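Local coordinates for protein MHC I-like leukocyte 2 long form (Mus musculus, PDB 6A97) that binds heparan sulfate proteoglycans on the surface of fibroblasts as a GPI-anchored relative of the MHC class I heavy chains, at residues L117-T127 / F177-Q187; G215-L226 / T259-P270. All coordinates share one frame; numbering follows the deposited sequence.

Contact 1: L117-T127 / F177-Q187; sequences LGCELLSNGST and FLDDICPAHLQ
The disulfide Cys-119–Cys-182 pins the long helix of the alpha-2 region to the floor of an MHC class I-like platform. SG of Cys-119 and SG of Cys-182 are bonded at 2.1 Å, and the bridge is turned by -95° about the S–S bond. CB of Cys-119 points toward the helix, and chi1 63° puts SG between the backbone N and the carbonyl carbon. SG of Cys-119 also lies 3.6 Å from N of Pro-183. In class I molecules a bridge of this kind joins the first alpha-2 strand to the alpha-2 helix, and here strand 117-121 passes under the helix at -68°. The helix is kinked at Pro-183, whose N has no bond to the preceding turn, and it has a wider pi-type turn at 177-181.

Apolar contacts continue along the strand on both sides of the bridge. Leu-117 crosses Phe-177 at about a right angle and puts CD1 3.5 Å from CE2 of the ring. Leu-178 brings CD2 to 3.5 Å from the carbonyl O of Gly-118. Further along the strand, CB of Leu-121 meets CD2 of Leu-186 at 4.0 Å. On the neighbouring strand, the CG2 methyl of Thr-127 rests against CG of Pro-183 at 3.7 Å. Strand 23-31 borders the other side of strand 113-121, and its Leu-25 touches Cys-182.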
loop_
_atom_site.group_PDB
_atom_site.type_symbol
_atom_site.label_atom_id
_atom_site.label_comp_id
_atom_site.label_asym_id
_atom_site.label_seq_id
_atom_site.Cartn_x
_atom_site.Cartn_y
_atom_site.Cartn_z
ATOM N N LEU A 117 12.580 -19.837 14.513
ATOM C CA LEU A 117 14.004 -19.873 14.235
ATOM C C LEU A 117 14.235 -20.066 12.756
ATOM O O LEU A 117 13.322 -20.449 12.024
ATOM C CB LEU A 117 14.662 -20.983 15.057
ATOM C CG LEU A 117 14.281 -22.445 14.780
ATOM C CD1 LEU A 117 15.307 -23.147 13.879
ATOM C CD2 LEU A 117 14.024 -23.212 16.071
ATOM N N GLY A 118 15.449 -19.780 12.309
ATOM C CA GLY A 118 15.779 -19.970 10.912
ATOM C C GLY A 118 16.907 -19.083 10.441
ATOM O O GLY A 118 17.723 -18.625 11.235
ATOM N N CYS A 119 16.950 -18.842 9.137
ATOM C CA CYS A 119 18.045 -18.090 8.551
ATOM C C CYS A 119 17.559 -17.287 7.364
ATOM O O CYS A 119 16.537 -17.609 6.752
ATOM C CB CYS A 119 19.177 -19.024 8.124
ATOM S SG CYS A 119 18.696 -20.206 6.828
ATOM N N GLU A 120 18.304 -16.239 7.044
ATOM C CA GLU A 120 17.946 -15.334 5.969
ATOM C C GLU A 120 19.112 -15.191 5.000
ATOM O O GLU A 120 20.211 -14.801 5.390
ATOM C CB GLU A 120 17.541 -13.975 6.542
ATOM C CG GLU A 120 17.034 -12.974 5.523
ATOM C CD GLU A 120 16.479 -11.724 6.182
ATOM O OE1 GLU A 120 15.563 -11.101 5.607
ATOM O OE2 GLU A 120 16.957 -11.370 7.282
ATOM N N LEU A 121 18.873 -15.533 3.740
ATOM C CA LEU A 121 19.885 -15.379 2.706
ATOM C C LEU A 121 19.880 -13.945 2.190
ATOM O O LEU A 121 18.874 -13.473 1.663
ATOM C CB LEU A 121 19.640 -16.363 1.563
ATOM C CG LEU A 121 20.602 -16.313 0.377
ATOM C CD1 LEU A 121 21.994 -16.789 0.782
ATOM C CD2 LEU A 121 20.061 -17.136 -0.781
ATOM N N LEU A 122 20.997 -13.246 2.360
ATOM C CA LEU A 122 21.109 -11.879 1.869
ATOM C C LEU A 122 21.575 -11.888 0.417
ATOM O O LEU A 122 22.251 -12.821 -0.017
ATOM C CB LEU A 122 22.066 -11.066 2.740
ATOM C CG LEU A 122 21.708 -10.947 4.224
ATOM C CD1 LEU A 122 22.691 -10.037 4.938
ATOM C CD2 LEU A 122 20.286 -10.440 4.395
ATOM N N SER A 123 21.213 -10.846 -0.327
ATOM C CA SER A 123 21.533 -10.764 -1.752
ATOM C C SER A 123 23.040 -10.733 -2.010
ATOM O O SER A 123 23.484 -10.946 -3.139
ATOM C CB SER A 123 20.875 -9.532 -2.375
ATOM O OG SER A 123 21.398 -8.341 -1.816
ATOM N N ASN A 124 23.820 -10.471 -0.966
ATOM C CA ASN A 124 25.273 -10.504 -1.072
ATOM C C ASN A 124 25.846 -11.868 -0.683
ATOM O O ASN A 124 27.046 -12.000 -0.445
ATOM C CB ASN A 124 25.899 -9.401 -0.212
ATOM C CG ASN A 124 25.831 -9.702 1.274
ATOM O OD1 ASN A 124 24.956 -10.431 1.736
ATOM N ND2 ASN A 124 26.764 -9.137 2.031
ATOM N N GLY A 125 24.976 -12.874 -0.607
ATOM C CA GLY A 125 25.400 -14.250 -0.401
ATOM C C GLY A 125 25.632 -14.693 1.035
ATOM O O GLY A 125 25.854 -15.877 1.290
ATOM N N SER A 126 25.588 -13.755 1.976
ATOM C CA SER A 126 25.820 -14.084 3.383
ATOM C C SER A 126 24.525 -14.506 4.085
ATOM O O SER A 126 23.438 -14.373 3.525
ATOM C CB SER A 126 26.454 -12.898 4.111
ATOM O OG SER A 126 25.600 -11.768 4.081
ATOM N N THR A 127 24.651 -14.997 5.316
ATOM C CA THR A 127 23.524 -15.589 6.036
ATOM C C THR A 127 23.313 -14.992 7.428
ATOM O O THR A 127 24.252 -14.881 8.215
ATOM C CB THR A 127 23.707 -17.123 6.170
ATOM O OG1 THR A 127 23.237 -17.764 4.979
ATOM C CG2 THR A 127 22.942 -17.677 7.372
ATOM N N PHE A 177 23.631 -25.224 13.602
ATOM C CA PHE A 177 22.329 -25.324 12.951
ATOM C C PHE A 177 21.970 -24.048 12.188
ATOM O O PHE A 177 21.526 -24.113 11.043
ATOM C CB PHE A 177 21.232 -25.642 13.966
ATOM C CG PHE A 177 19.903 -25.940 13.332
ATOM C CD1 PHE A 177 19.605 -27.217 12.888
ATOM C CD2 PHE A 177 18.961 -24.938 13.161
ATOM C CE1 PHE A 177 18.386 -27.492 12.292
ATOM C CE2 PHE A 177 17.743 -25.208 12.566
ATOM C CZ PHE A 177 17.454 -26.488 12.134
ATOM N N LEU A 178 22.167 -22.891 12.812
ATOM C CA LEU A 178 21.784 -21.633 12.175
ATOM C C LEU A 178 22.747 -21.192 11.076
ATOM O O LEU A 178 22.327 -20.582 10.094
ATOM C CB LEU A 178 21.664 -20.515 13.214
ATOM C CG LEU A 178 20.543 -20.637 14.246
ATOM C CD1 LEU A 178 20.530 -19.412 15.142
ATOM C CD2 LEU A 178 19.194 -20.816 13.556
ATOM N N ASP A 179 24.033 -21.492 11.241
ATOM C CA ASP A 179 25.043 -21.023 10.293
ATOM C C ASP A 179 25.332 -22.019 9.172
ATOM O O ASP A 179 25.742 -21.622 8.083
ATOM C CB ASP A 179 26.351 -20.697 11.021
ATOM C CG ASP A 179 26.190 -19.598 12.053
ATOM O OD1 ASP A 179 25.036 -19.220 12.348
ATOM O OD2 ASP A 179 27.219 -19.117 12.575
ATOM N N ASP A 180 25.134 -23.307 9.436
ATOM C CA ASP A 180 25.493 -24.330 8.457
ATOM C C ASP A 180 24.301 -25.143 7.949
ATOM O O ASP A 180 24.108 -25.278 6.740
ATOM C CB ASP A 180 26.539 -25.280 9.043
ATOM C CG ASP A 180 27.777 -24.554 9.533
ATOM O OD1 ASP A 180 28.064 -23.450 9.021
ATOM O OD2 ASP A 180 28.469 -25.090 10.424
ATOM N N ILE A 181 23.510 -25.687 8.871
ATOM C CA ILE A 181 22.447 -26.619 8.500
ATOM C C ILE A 181 21.248 -25.915 7.864
ATOM O O ILE A 181 20.848 -26.261 6.750
ATOM C CB ILE A 181 21.964 -27.454 9.712
ATOM C CG1 ILE A 181 22.991 -28.532 10.076
ATOM C CG2 ILE A 181 20.657 -28.147 9.392
ATOM C CD1 ILE A 181 24.210 -28.030 10.813
ATOM N N CYS A 182 20.676 -24.937 8.562
ATOM C CA CYS A 182 19.550 -24.168 8.021
ATOM C C CYS A 182 19.839 -23.549 6.645
ATOM O O CYS A 182 19.007 -23.668 5.746
ATOM C CB CYS A 182 19.111 -23.071 9.009
ATOM S SG CYS A 182 18.278 -21.656 8.229
ATOM N N PRO A 183 21.008 -22.895 6.463
ATOM C CA PRO A 183 21.273 -22.353 5.120
ATOM C C PRO A 183 21.339 -23.419 4.022
ATOM O O PRO A 183 20.919 -23.163 2.892
ATOM C CB PRO A 183 22.638 -21.669 5.281
ATOM C CG PRO A 183 22.723 -21.339 6.728
ATOM C CD PRO A 183 22.053 -22.486 7.421
ATOM N N ALA A 184 21.861 -24.597 4.348
ATOM C CA ALA A 184 21.919 -25.687 3.375
ATOM C C ALA A 184 20.509 -26.170 3.025
ATOM O O ALA A 184 20.206 -26.431 1.860
ATOM C CB ALA A 184 22.764 -26.832 3.906
ATOM N N HIS A 185 19.650 -26.273 4.035
ATOM C CA HIS A 185 18.250 -26.625 3.819
ATOM C C HIS A 185 17.554 -25.611 2.913
ATOM O O HIS A 185 16.892 -25.984 1.939
ATOM C CB HIS A 185 17.509 -26.724 5.155
ATOM C CG HIS A 185 17.880 -27.930 5.963
ATOM N ND1 HIS A 185 18.558 -29.004 5.429
ATOM C CD2 HIS A 185 17.663 -28.230 7.265
ATOM C CE1 HIS A 185 18.745 -29.915 6.368
ATOM N NE2 HIS A 185 18.211 -29.472 7.491
ATOM N N LEU A 186 17.710 -24.330 3.239
ATOM C CA LEU A 186 17.102 -23.256 2.460
ATOM C C LEU A 186 17.518 -23.337 0.998
ATOM O O LEU A 186 16.692 -23.176 0.100
ATOM C CB LEU A 186 17.481 -21.887 3.037
ATOM C CG LEU A 186 17.033 -20.663 2.233
ATOM C CD1 LEU A 186 15.536 -20.709 1.912
ATOM C CD2 LEU A 186 17.382 -19.370 2.979
ATOM N N GLN A 187 18.799 -23.598 0.768
ATOM C CA GLN A 187 19.320 -23.707 -0.587
ATOM C C GLN A 187 18.670 -24.870 -1.326
ATOM O O GLN A 187 18.294 -24.748 -2.492
ATOM C CB GLN A 187 20.840 -23.879 -0.568
ATOM C CG GLN A 187 21.516 -23.386 -1.830
ATOM C CD GLN A 187 21.136 -21.956 -2.162
ATOM O OE1 GLN A 187 21.436 -21.030 -1.406
ATOM N NE2 GLN A 187 20.466 -21.768 -3.292
#

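Contact 2: G215-L226 / T259-P270; sequences GRVTLTCRAFNL and TYQARVSIRVLP. With SO4 (sulfate ion), chain E.
The guanidinium of Arg-222 has CZ of Phe-224 over the centre of one face, 3.2 Å above its plane, and the amide of Gln-261 at its edge. NH2 of Arg-222 donates to OE1 of Gln-261 at 2.7 Å, in the guanidinium plane and on a lone pair of the carbonyl oxygen. The guanidinium and amide planes are 35° apart. A water also joins NE of Arg-222 to the same OE1 and to O of Ala-262. At the far end, CD2 of Leu-269 lies over one face of the Arg-216 guanidinium, 3.6 Å from NH1, while NH2 forms a salt bridge with Asp-59 of the second subunit.

Strands 217-226 and 260-268 are antiparallel neighbours in one sheet of the C1-set immunoglobulin domain. Backbone hydrogen bonds pair Val-217 with Val-268, Leu-219 with Ile-266, Cys-221 with Val-264, Ala-223 with Ala-262 and, past a one-residue beta bulge, Leu-226 with Tyr-260. These side chains face the other sheet, where Cys-221 is bridged to Cys-278. On the other face OG1 of Thr-220 and OG of Ser-265 are hydrogen-bonded at 2.7 Å. N of Arg-267 donates to O1 of a sulfate ion, probably from the crystallisation liquor, which Thr-63 of the second subunit also hydrogen-bonds.

These two strands are thus two-sided: apolar toward the sandwich core, largely polar opposite, where Arg-222 and Gln-261 also bond the backbone of another protein in the assembly.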
loop_
_atom_site.group_PDB
_atom_site.type_symbol
_atom_site.label_atom_id
_atom_site.label_comp_id
_atom_site.label_asym_id
_atom_site.label_seq_id
_atom_site.Cartn_x
_atom_site.Cartn_y
_atom_site.Cartn_z
ATOM N N GLY A 215 -27.015 7.502 6.249
ATOM C CA GLY A 215 -26.881 8.579 5.282
ATOM C C GLY A 215 -25.585 8.521 4.497
ATOM O O GLY A 215 -25.101 9.538 4.002
ATOM N N ARG A 216 -25.019 7.324 4.380
ATOM C CA ARG A 216 -23.721 7.162 3.741
ATOM C C ARG A 216 -23.713 6.072 2.680
ATOM O O ARG A 216 -24.639 5.265 2.582
ATOM C CB ARG A 216 -22.651 6.836 4.787
ATOM C CG ARG A 216 -22.561 7.821 5.932
ATOM C CD ARG A 216 -21.884 9.107 5.507
ATOM N NE ARG A 216 -21.675 9.990 6.649
ATOM C CZ ARG A 216 -22.564 10.877 7.081
ATOM N NH1 ARG A 216 -23.732 11.009 6.463
ATOM N NH2 ARG A 216 -22.283 11.633 8.134
ATOM N N VAL A 217 -22.647 6.057 1.891
ATOM C CA VAL A 217 -22.366 4.948 0.999
ATOM C C VAL A 217 -20.992 4.405 1.344
ATOM O O VAL A 217 -20.007 5.142 1.317
ATOM C CB VAL A 217 -22.403 5.363 -0.485
ATOM C CG1 VAL A 217 -21.898 4.224 -1.361
ATOM C CG2 VAL A 217 -23.814 5.776 -0.891
ATOM N N THR A 218 -20.921 3.125 1.685
ATOM C CA THR A 218 -19.636 2.503 1.965
ATOM C C THR A 218 -19.028 1.961 0.676
ATOM O O THR A 218 -19.603 1.086 0.027
ATOM C CB THR A 218 -19.765 1.370 2.998
ATOM O OG1 THR A 218 -20.236 1.907 4.240
ATOM C CG2 THR A 218 -18.420 0.697 3.227
ATOM N N LEU A 219 -17.878 2.509 0.297
ATOM C CA LEU A 219 -17.141 2.033 -0.867
ATOM C C LEU A 219 -16.107 1.017 -0.422
ATOM O O LEU A 219 -15.277 1.310 0.436
ATOM C CB LEU A 219 -16.455 3.190 -1.598
ATOM C CG LEU A 219 -17.351 4.321 -2.109
ATOM C CD1 LEU A 219 -16.511 5.453 -2.701
ATOM C CD2 LEU A 219 -18.335 3.799 -3.131
ATOM N N THR A 220 -16.151 -0.178 -0.995
ATOM C CA THR A 220 -15.190 -1.203 -0.616
ATOM C C THR A 220 -14.343 -1.632 -1.802
ATOM O O THR A 220 -14.860 -2.056 -2.836
ATOM C CB THR A 220 -15.884 -2.431 -0.019
ATOM O OG1 THR A 220 -16.629 -2.032 1.137
ATOM C CG2 THR A 220 -14.856 -3.489 0.377
ATOM N N CYS A 221 -13.034 -1.504 -1.640
ATOM C CA CYS A 221 -12.092 -1.936 -2.653
ATOM C C CYS A 221 -11.433 -3.245 -2.233
ATOM O O CYS A 221 -10.882 -3.338 -1.137
ATOM C CB CYS A 221 -11.035 -0.861 -2.886
ATOM S SG CYS A 221 -9.780 -1.326 -4.074
ATOM N N ARG A 222 -11.498 -4.255 -3.098
ATOM C CA ARG A 222 -10.849 -5.535 -2.826
ATOM C C ARG A 222 -9.853 -5.893 -3.916
ATOM O O ARG A 222 -10.142 -5.752 -5.102
ATOM C CB ARG A 222 -11.879 -6.655 -2.693
ATOM C CG ARG A 222 -12.839 -6.490 -1.524
ATOM C CD ARG A 222 -13.875 -7.607 -1.520
ATOM N NE ARG A 222 -13.274 -8.889 -1.154
ATOM C CZ ARG A 222 -13.933 -10.045 -1.107
ATOM N NH1 ARG A 222 -15.225 -10.094 -1.414
ATOM N NH2 ARG A 222 -13.294 -11.154 -0.756
ATOM N N ALA A 223 -8.678 -6.357 -3.505
ATOM C CA ALA A 223 -7.678 -6.843 -4.444
ATOM C C ALA A 223 -7.558 -8.354 -4.306
ATOM O O ALA A 223 -7.394 -8.856 -3.203
ATOM C CB ALA A 223 -6.336 -6.171 -4.199
ATOM N N PHE A 224 -7.654 -9.071 -5.422
ATOM C CA PHE A 224 -7.567 -10.528 -5.424
ATOM C C PHE A 224 -6.330 -11.011 -6.164
ATOM O O PHE A 224 -5.715 -10.262 -6.929
ATOM C CB PHE A 224 -8.804 -11.156 -6.077
ATOM C CG PHE A 224 -10.092 -10.859 -5.370
ATOM C CD1 PHE A 224 -10.797 -9.700 -5.648
ATOM C CD2 PHE A 224 -10.611 -11.747 -4.440
ATOM C CE1 PHE A 224 -11.992 -9.426 -5.009
ATOM C CE2 PHE A 224 -11.804 -11.478 -3.791
ATOM C CZ PHE A 224 -12.496 -10.316 -4.079
ATOM N N ASN A 225 -5.986 -12.274 -5.937
ATOM C CA ASN A 225 -4.984 -12.973 -6.731
ATOM C C ASN A 225 -3.605 -12.365 -6.585
ATOM O O ASN A 225 -2.868 -12.241 -7.561
ATOM C CB ASN A 225 -5.386 -12.989 -8.209
ATOM C CG ASN A 225 -4.878 -14.218 -8.937
ATOM O OD1 ASN A 225 -4.923 -15.326 -8.406
ATOM N ND2 ASN A 225 -4.392 -14.027 -10.161
ATOM N N LEU A 226 -3.269 -11.971 -5.363
ATOM C CA LEU A 226 -1.931 -11.491 -5.061
ATOM C C LEU A 226 -1.024 -12.700 -4.858
ATOM O O LEU A 226 -1.357 -13.601 -4.090
ATOM C CB LEU A 226 -1.946 -10.590 -3.820
ATOM C CG LEU A 226 -2.996 -9.477 -3.883
ATOM C CD1 LEU A 226 -3.051 -8.693 -2.585
ATOM C CD2 LEU A 226 -2.731 -8.555 -5.069
ATOM N N THR A 259 -3.040 -17.991 -2.828
ATOM C CA THR A 259 -2.947 -16.577 -3.190
ATOM C C THR A 259 -3.541 -15.701 -2.095
ATOM O O THR A 259 -4.211 -16.187 -1.180
ATOM C CB THR A 259 -3.653 -16.267 -4.527
ATOM O OG1 THR A 259 -5.076 -16.353 -4.365
ATOM C CG2 THR A 259 -3.198 -17.237 -5.613
ATOM N N TYR A 260 -3.306 -14.399 -2.191
ATOM C CA TYR A 260 -3.704 -13.502 -1.120
ATOM C C TYR A 260 -4.606 -12.382 -1.608
ATOM O O TYR A 260 -4.673 -12.091 -2.799
ATOM C CB TYR A 260 -2.454 -12.951 -0.439
ATOM C CG TYR A 260 -1.637 -14.083 0.122
ATOM C CD1 TYR A 260 -1.923 -14.607 1.375
ATOM C CD2 TYR A 260 -0.627 -14.676 -0.626
ATOM C CE1 TYR A 260 -1.206 -15.669 1.884
ATOM C CE2 TYR A 260 0.098 -15.743 -0.122
ATOM C CZ TYR A 260 -0.200 -16.234 1.132
ATOM O OH TYR A 260 0.508 -17.295 1.650
ATOM N N GLN A 261 -5.324 -11.775 -0.676
ATOM C CA GLN A 261 -6.208 -10.685 -1.028
ATOM C C GLN A 261 -6.177 -9.611 0.047
ATOM O O GLN A 261 -5.628 -9.818 1.134
ATOM C CB GLN A 261 -7.632 -11.193 -1.256
ATOM C CG GLN A 261 -8.315 -11.781 -0.043
ATOM C CD GLN A 261 -9.733 -12.216 -0.360
ATOM O OE1 GLN A 261 -10.693 -11.474 -0.129
ATOM N NE2 GLN A 261 -9.871 -13.418 -0.915
ATOM N N ALA A 262 -6.755 -8.459 -0.275
ATOM C CA ALA A 262 -6.743 -7.315 0.630
ATOM C C ALA A 262 -8.017 -6.491 0.475
ATOM O O ALA A 262 -8.762 -6.654 -0.494
ATOM C CB ALA A 262 -5.515 -6.455 0.383
ATOM N N ARG A 263 -8.263 -5.601 1.427
ATOM C CA ARG A 263 -9.524 -4.871 1.463
ATOM C C ARG A 263 -9.365 -3.534 2.182
ATOM O O ARG A 263 -8.698 -3.455 3.214
ATOM C CB ARG A 263 -10.596 -5.728 2.145
ATOM C CG ARG A 263 -11.819 -4.978 2.634
ATOM C CD ARG A 263 -12.801 -5.933 3.302
ATOM N NE ARG A 263 -12.196 -6.630 4.434
ATOM C CZ ARG A 263 -12.701 -7.724 4.999
ATOM N NH1 ARG A 263 -13.822 -8.262 4.537
ATOM N NH2 ARG A 263 -12.081 -8.285 6.028
ATOM N N VAL A 264 -9.947 -2.480 1.613
ATOM C CA VAL A 264 -10.013 -1.170 2.266
ATOM C C VAL A 264 -11.357 -0.535 1.962
ATOM O O VAL A 264 -11.788 -0.502 0.807
ATOM C CB VAL A 264 -8.887 -0.207 1.807
ATOM C CG1 VAL A 264 -8.961 1.097 2.580
ATOM C CG2 VAL A 264 -7.523 -0.826 1.999
ATOM N N SER A 265 -12.024 -0.038 2.998
ATOM C CA SER A 265 -13.308 0.629 2.821
ATOM C C SER A 265 -13.271 2.072 3.306
ATOM O O SER A 265 -12.471 2.423 4.171
ATOM C CB SER A 265 -14.413 -0.133 3.555
ATOM O OG SER A 265 -14.657 -1.382 2.934
ATOM N N ILE A 266 -14.140 2.901 2.729
ATOM C CA ILE A 266 -14.355 4.272 3.183
ATOM C C ILE A 266 -15.839 4.588 3.128
ATOM O O ILE A 266 -16.596 3.913 2.429
ATOM C CB ILE A 266 -13.597 5.310 2.325
ATOM C CG1 ILE A 266 -13.986 5.166 0.852
ATOM C CG2 ILE A 266 -12.084 5.164 2.503
ATOM C CD1 ILE A 266 -13.370 6.213 -0.054
ATOM N N ARG A 267 -16.253 5.615 3.863
ATOM C CA ARG A 267 -17.633 6.069 3.812
ATOM C C ARG A 267 -17.693 7.451 3.187
ATOM O O ARG A 267 -16.946 8.350 3.570
ATOM C CB ARG A 267 -18.258 6.079 5.208
ATOM C CG ARG A 267 -18.469 4.687 5.773
ATOM C CD ARG A 267 -17.993 4.595 7.205
ATOM N NE ARG A 267 -17.278 3.345 7.443
ATOM C CZ ARG A 267 -15.994 3.155 7.151
ATOM N NH1 ARG A 267 -15.283 4.134 6.611
ATOM N NH2 ARG A 267 -15.422 1.988 7.399
ATOM N N VAL A 268 -18.569 7.605 2.201
ATOM C CA VAL A 268 -18.740 8.879 1.527
ATOM C C VAL A 268 -20.212 9.225 1.524
ATOM O O VAL A 268 -21.045 8.409 1.920
ATOM C CB VAL A 268 -18.205 8.841 0.081
ATOM C CG1 VAL A 268 -16.788 8.307 0.066
ATOM C CG2 VAL A 268 -19.106 7.984 -0.803
ATOM N N LEU A 269 -20.529 10.438 1.085
ATOM C CA LEU A 269 -21.911 10.877 0.974
ATOM C C LEU A 269 -22.510 10.418 -0.353
ATOM O O LEU A 269 -21.795 10.299 -1.348
ATOM C CB LEU A 269 -22.000 12.399 1.101
ATOM C CG LEU A 269 -21.378 12.997 2.363
ATOM C CD1 LEU A 269 -21.423 14.516 2.311
ATOM C CD2 LEU A 269 -22.084 12.474 3.610
ATOM N N PRO A 270 -23.826 10.147 -0.366
ATOM C CA PRO A 270 -24.531 9.728 -1.583
ATOM C C PRO A 270 -24.281 10.672 -2.757
ATOM O O PRO A 270 -24.446 11.884 -2.619
ATOM C CB PRO A 270 -26.003 9.762 -1.161
ATOM C CG PRO A 270 -25.973 9.507 0.306
ATOM C CD PRO A 270 -24.715 10.164 0.810
HETATM S S SO4 E . -14.112 6.697 7.002
HETATM O O1 SO4 E . -14.031 6.612 5.548
HETATM O O2 SO4 E . -13.533 7.959 7.450
HETATM O O3 SO4 E . -13.373 5.596 7.608
HETATM O O4 SO4 E . -15.511 6.625 7.404
HETATM O O HOH W 1 -19.090 1.140 6.625
HETATM O O HOH W 2 -10.608 -8.667 0.197
HETATM O O HOH W 3 -6.911 -14.231 -4.199
#

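From the N terminus, the chain first builds strands 23-31, 42-48 and 51-57 and helix 75-96, then enters contact 1 on strand 113-121. The next 49 residues complete the platform sheet and start its second helical side. Contact 1 closes this loop when helix 171-193 returns over the floor. The chain then leaves the platform for the immunoglobulin domain. Contact 2 opens there and closes after 32 residues, which include strands 231-237 and 240-247 of the facing sheet. The two loops follow in series, neither nested nor crossed. Contact 1 ties helix to sheet, contact 2 strand to strand. Their centres are about 39 Å apart, on opposite sides of the chain's centre.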